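Long-range contact in paenibacillus xanthan lyase (Paenibacillus, PDB 6F2P), which cleaves the polysaccharide xanthan as a polysaccharide lyase, probably by the beta-elimination usual for family 8 enzymes: residues G130-Y142 with W173-K186. Sequence-based numbering, arbitrary orientation.
Sequences GPMALNDIVALMY and WESQVIAISGILNK. With CA (calcium ion), chain F.
Asn135 sits as a knob in a hole on helix 168-184 formed by Val177, Ile180, Ser181 and Leu184. Its CB rests on Ile180 CG2, and CG lies over the same methyl and the backbone N of Ser181. At the tip the amide divides: OD1 faces Ser181 CA at 3.6 Å, with Leu184 CD1 next to it, while ND2 donates to Val177 O over 3.2 Å. That bond is bent (142° at the hydrogen) and meets a lone pair of a carbonyl that also accepts the helical N-H of Ser181. Replacing Asn135 with an alanine removes the amide, which would probably deprive Val177 O of its donor from the other helix and leave the hole beside Ile180 and Ser181 poorly filled. Leu184 answers from the facing helix, CD1 against Val138 CG1 and CD2 against Ala139. Farther along, Tyr142, with CG anti to its N (chi1 -158°), donates a hydrogen bond from OH to Leu184 O (3.1 Å), the acceptor lying near the ring plane. At the other end Met132 bends at chi2, its sulfur making an oblique Met-aromatic contact with Trp173. Glu174 binds calcium with Gln161 and Ser163. A Schellman motif with Lys186 as C-prime residue ends helix 168-184. Two helices running in the same general direction, their segment axes 9.4 Å apart at closest approach and 30° to each other, pair here in the alpha-helical domain of polysaccharide lyase family 8.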
# COMPACT_ATOMS: atom_id res chain seq x y z
N GLY A 130 -26.39 -17.98 -21.24
CA GLY A 130 -27.02 -18.58 -22.39
C GLY A 130 -26.38 -18.21 -23.72
O GLY A 130 -25.95 -19.11 -24.46
N PRO A 131 -26.32 -16.90 -24.03
CA PRO A 131 -25.71 -16.46 -25.29
C PRO A 131 -24.28 -16.98 -25.46
O PRO A 131 -23.89 -17.38 -26.56
CB PRO A 131 -25.71 -14.93 -25.16
CG PRO A 131 -26.88 -14.65 -24.28
CD PRO A 131 -26.89 -15.77 -23.27
N MET A 132 -23.53 -17.00 -24.37
CA MET A 132 -22.14 -17.45 -24.41
C MET A 132 -22.06 -18.89 -24.88
O MET A 132 -21.22 -19.24 -25.71
CB MET A 132 -21.53 -17.36 -23.01
CG MET A 132 -20.03 -17.30 -22.98
SD MET A 132 -19.48 -15.69 -22.37
CE MET A 132 -17.73 -16.00 -22.26
N ALA A 133 -22.95 -19.73 -24.35
CA ALA A 133 -22.94 -21.14 -24.69
C ALA A 133 -23.58 -21.36 -26.06
O ALA A 133 -23.14 -22.21 -26.84
CB ALA A 133 -23.65 -21.95 -23.61
N LEU A 134 -24.62 -20.58 -26.36
CA LEU A 134 -25.25 -20.62 -27.67
C LEU A 134 -24.27 -20.18 -28.76
O LEU A 134 -24.20 -20.80 -29.82
CB LEU A 134 -26.52 -19.77 -27.69
CG LEU A 134 -27.35 -19.77 -28.97
CD1 LEU A 134 -27.53 -21.16 -29.51
CD2 LEU A 134 -28.71 -19.11 -28.73
N ASN A 135 -23.50 -19.12 -28.50
CA ASN A 135 -22.45 -18.68 -29.42
C ASN A 135 -21.49 -19.81 -29.75
O ASN A 135 -21.10 -20.02 -30.90
CB ASN A 135 -21.65 -17.52 -28.84
CG ASN A 135 -22.26 -16.18 -29.14
OD1 ASN A 135 -23.01 -16.04 -30.11
ND2 ASN A 135 -21.95 -15.18 -28.31
N ASP A 136 -21.09 -20.54 -28.72
CA ASP A 136 -20.11 -21.60 -28.89
C ASP A 136 -20.68 -22.76 -29.70
O ASP A 136 -20.01 -23.27 -30.60
CB ASP A 136 -19.59 -22.06 -27.53
CG ASP A 136 -18.76 -20.99 -26.84
OD1 ASP A 136 -18.57 -19.91 -27.43
OD2 ASP A 136 -18.30 -21.24 -25.71
N ILE A 137 -21.91 -23.17 -29.39
CA ILE A 137 -22.58 -24.20 -30.15
C ILE A 137 -22.63 -23.82 -31.62
O ILE A 137 -22.16 -24.58 -32.47
CB ILE A 137 -24.02 -24.42 -29.66
CG1 ILE A 137 -24.00 -24.96 -28.23
CG2 ILE A 137 -24.78 -25.37 -30.60
CD1 ILE A 137 -25.33 -24.86 -27.54
N VAL A 138 -23.17 -22.64 -31.90
CA VAL A 138 -23.28 -22.16 -33.27
C VAL A 138 -21.91 -22.10 -33.96
O VAL A 138 -21.81 -22.37 -35.16
CB VAL A 138 -23.96 -20.78 -33.32
CG1 VAL A 138 -23.92 -20.22 -34.73
CG2 VAL A 138 -25.40 -20.90 -32.82
N ALA A 139 -20.86 -21.79 -33.22
CA ALA A 139 -19.53 -21.75 -33.82
C ALA A 139 -19.14 -23.13 -34.34
O ALA A 139 -18.68 -23.28 -35.47
CB ALA A 139 -18.50 -21.22 -32.82
N LEU A 140 -19.36 -24.14 -33.51
CA LEU A 140 -19.02 -25.51 -33.88
C LEU A 140 -19.90 -26.05 -35.00
O LEU A 140 -19.43 -26.76 -35.88
CB LEU A 140 -19.13 -26.42 -32.65
CG LEU A 140 -18.23 -26.09 -31.47
CD1 LEU A 140 -18.57 -26.97 -30.28
CD2 LEU A 140 -16.76 -26.24 -31.85
N MET A 141 -21.19 -25.72 -34.94
CA MET A 141 -22.19 -26.38 -35.77
C MET A 141 -22.55 -25.58 -37.03
O MET A 141 -23.43 -25.98 -37.80
CB MET A 141 -23.45 -26.63 -34.94
CG MET A 141 -23.23 -27.49 -33.71
SD MET A 141 -22.86 -29.20 -34.11
CE MET A 141 -24.33 -29.63 -35.05
N TYR A 142 -21.87 -24.46 -37.21
CA TYR A 142 -22.17 -23.48 -38.25
C TYR A 142 -22.48 -24.06 -39.64
O TYR A 142 -23.52 -23.78 -40.23
CB TYR A 142 -21.01 -22.49 -38.36
CG TYR A 142 -21.38 -21.17 -38.98
CD1 TYR A 142 -21.97 -20.18 -38.22
CD2 TYR A 142 -21.11 -20.91 -40.32
CE1 TYR A 142 -22.31 -18.95 -38.78
CE2 TYR A 142 -21.45 -19.69 -40.89
CZ TYR A 142 -22.04 -18.72 -40.12
OH TYR A 142 -22.37 -17.50 -40.68
N TRP A 173 -18.03 -9.81 -20.33
CA TRP A 173 -18.89 -10.85 -20.88
C TRP A 173 -19.87 -10.29 -21.89
O TRP A 173 -20.17 -10.94 -22.89
CB TRP A 173 -19.62 -11.57 -19.77
CG TRP A 173 -18.69 -12.26 -18.87
CD1 TRP A 173 -17.50 -12.82 -19.21
CD2 TRP A 173 -18.84 -12.46 -17.47
NE1 TRP A 173 -16.90 -13.37 -18.11
CE2 TRP A 173 -17.70 -13.16 -17.02
CE3 TRP A 173 -19.84 -12.12 -16.54
CZ2 TRP A 173 -17.53 -13.53 -15.68
CZ3 TRP A 173 -19.67 -12.48 -15.20
CH2 TRP A 173 -18.52 -13.18 -14.79
N GLU A 174 -20.38 -9.09 -21.62
CA GLU A 174 -21.18 -8.38 -22.61
C GLU A 174 -20.39 -8.32 -23.90
O GLU A 174 -20.89 -8.66 -24.98
CB GLU A 174 -21.49 -6.96 -22.14
CG GLU A 174 -22.64 -6.83 -21.17
CD GLU A 174 -22.85 -5.38 -20.74
OE1 GLU A 174 -21.88 -4.74 -20.28
OE2 GLU A 174 -23.98 -4.88 -20.86
N SER A 175 -19.13 -7.91 -23.77
CA SER A 175 -18.27 -7.66 -24.92
C SER A 175 -17.97 -8.94 -25.67
O SER A 175 -18.06 -8.94 -26.89
CB SER A 175 -16.96 -6.97 -24.50
OG SER A 175 -17.23 -5.79 -23.76
N GLN A 176 -17.61 -10.01 -24.96
CA GLN A 176 -17.40 -11.31 -25.61
C GLN A 176 -18.65 -11.78 -26.36
O GLN A 176 -18.56 -12.19 -27.51
CB GLN A 176 -16.99 -12.39 -24.60
CG GLN A 176 -15.57 -12.23 -24.05
CD GLN A 176 -15.25 -13.22 -22.95
OE1 GLN A 176 -14.26 -13.95 -23.02
NE2 GLN A 176 -16.08 -13.25 -21.90
N VAL A 177 -19.80 -11.71 -25.70
CA VAL A 177 -21.05 -12.19 -26.26
C VAL A 177 -21.37 -11.40 -27.51
O VAL A 177 -21.72 -11.96 -28.56
CB VAL A 177 -22.20 -12.05 -25.26
CG1 VAL A 177 -23.52 -12.08 -25.97
CG2 VAL A 177 -22.13 -13.17 -24.23
N ILE A 178 -21.22 -10.09 -27.40
CA ILE A 178 -21.50 -9.20 -28.52
C ILE A 178 -20.53 -9.42 -29.67
O ILE A 178 -20.94 -9.50 -30.83
CB ILE A 178 -21.54 -7.74 -28.06
CG1 ILE A 178 -22.85 -7.49 -27.34
CG2 ILE A 178 -21.37 -6.81 -29.23
CD1 ILE A 178 -22.93 -6.17 -26.65
N ALA A 179 -19.25 -9.55 -29.36
CA ALA A 179 -18.24 -9.79 -30.38
C ALA A 179 -18.46 -11.11 -31.09
O ALA A 179 -18.38 -11.18 -32.31
CB ALA A 179 -16.87 -9.75 -29.76
N ILE A 180 -18.75 -12.17 -30.35
CA ILE A 180 -18.83 -13.47 -30.99
C ILE A 180 -20.11 -13.58 -31.82
O ILE A 180 -20.09 -14.11 -32.93
CB ILE A 180 -18.69 -14.64 -30.01
CG1 ILE A 180 -17.38 -14.52 -29.23
CG2 ILE A 180 -18.75 -15.98 -30.76
CD1 ILE A 180 -16.21 -14.13 -30.07
N SER A 181 -21.22 -13.06 -31.30
CA SER A 181 -22.43 -13.06 -32.10
C SER A 181 -22.22 -12.25 -33.40
O SER A 181 -22.63 -12.69 -34.47
CB SER A 181 -23.66 -12.59 -31.30
OG SER A 181 -23.47 -11.33 -30.68
N GLY A 182 -21.54 -11.12 -33.30
CA GLY A 182 -21.22 -10.33 -34.47
C GLY A 182 -20.48 -11.13 -35.53
O GLY A 182 -20.82 -11.08 -36.70
N ILE A 183 -19.45 -11.86 -35.11
CA ILE A 183 -18.68 -12.69 -36.02
C ILE A 183 -19.54 -13.77 -36.67
O ILE A 183 -19.49 -13.98 -37.89
CB ILE A 183 -17.53 -13.35 -35.26
CG1 ILE A 183 -16.50 -12.30 -34.84
CG2 ILE A 183 -16.88 -14.43 -36.12
CD1 ILE A 183 -15.26 -12.85 -34.19
N LEU A 184 -20.33 -14.45 -35.85
CA LEU A 184 -21.21 -15.49 -36.34
C LEU A 184 -22.29 -14.94 -37.26
O LEU A 184 -22.67 -15.58 -38.24
CB LEU A 184 -21.86 -16.24 -35.17
CG LEU A 184 -20.89 -17.01 -34.28
CD1 LEU A 184 -21.66 -17.67 -33.15
CD2 LEU A 184 -20.10 -18.04 -35.07
N ASN A 185 -22.79 -13.74 -36.94
CA ASN A 185 -23.86 -13.14 -37.72
C ASN A 185 -23.35 -12.22 -38.83
O ASN A 185 -24.14 -11.54 -39.49
CB ASN A 185 -24.82 -12.36 -36.82
CG ASN A 185 -26.15 -12.11 -37.48
OD1 ASN A 185 -26.66 -12.96 -38.21
ND2 ASN A 185 -26.72 -10.92 -37.27
N LYS A 186 -22.04 -12.20 -39.01
CA LYS A 186 -21.39 -11.39 -40.05
C LYS A 186 -21.83 -9.92 -40.00
O LYS A 186 -22.26 -9.34 -41.00
CB LYS A 186 -21.62 -12.02 -41.44
CG LYS A 186 -21.09 -13.46 -41.50
CD LYS A 186 -20.82 -13.97 -42.91
CE LYS A 186 -20.12 -15.33 -42.83
NZ LYS A 186 -19.61 -15.87 -44.12
CA CA F . -25.98 -5.52 -22.20
O HOH W 1 -27.55 -4.08 -23.43
O HOH W 2 -25.88 -7.01 -20.13
O HOH W 3 -28.21 -6.53 -21.99
O HOH W 4 -27.09 -4.20 -20.65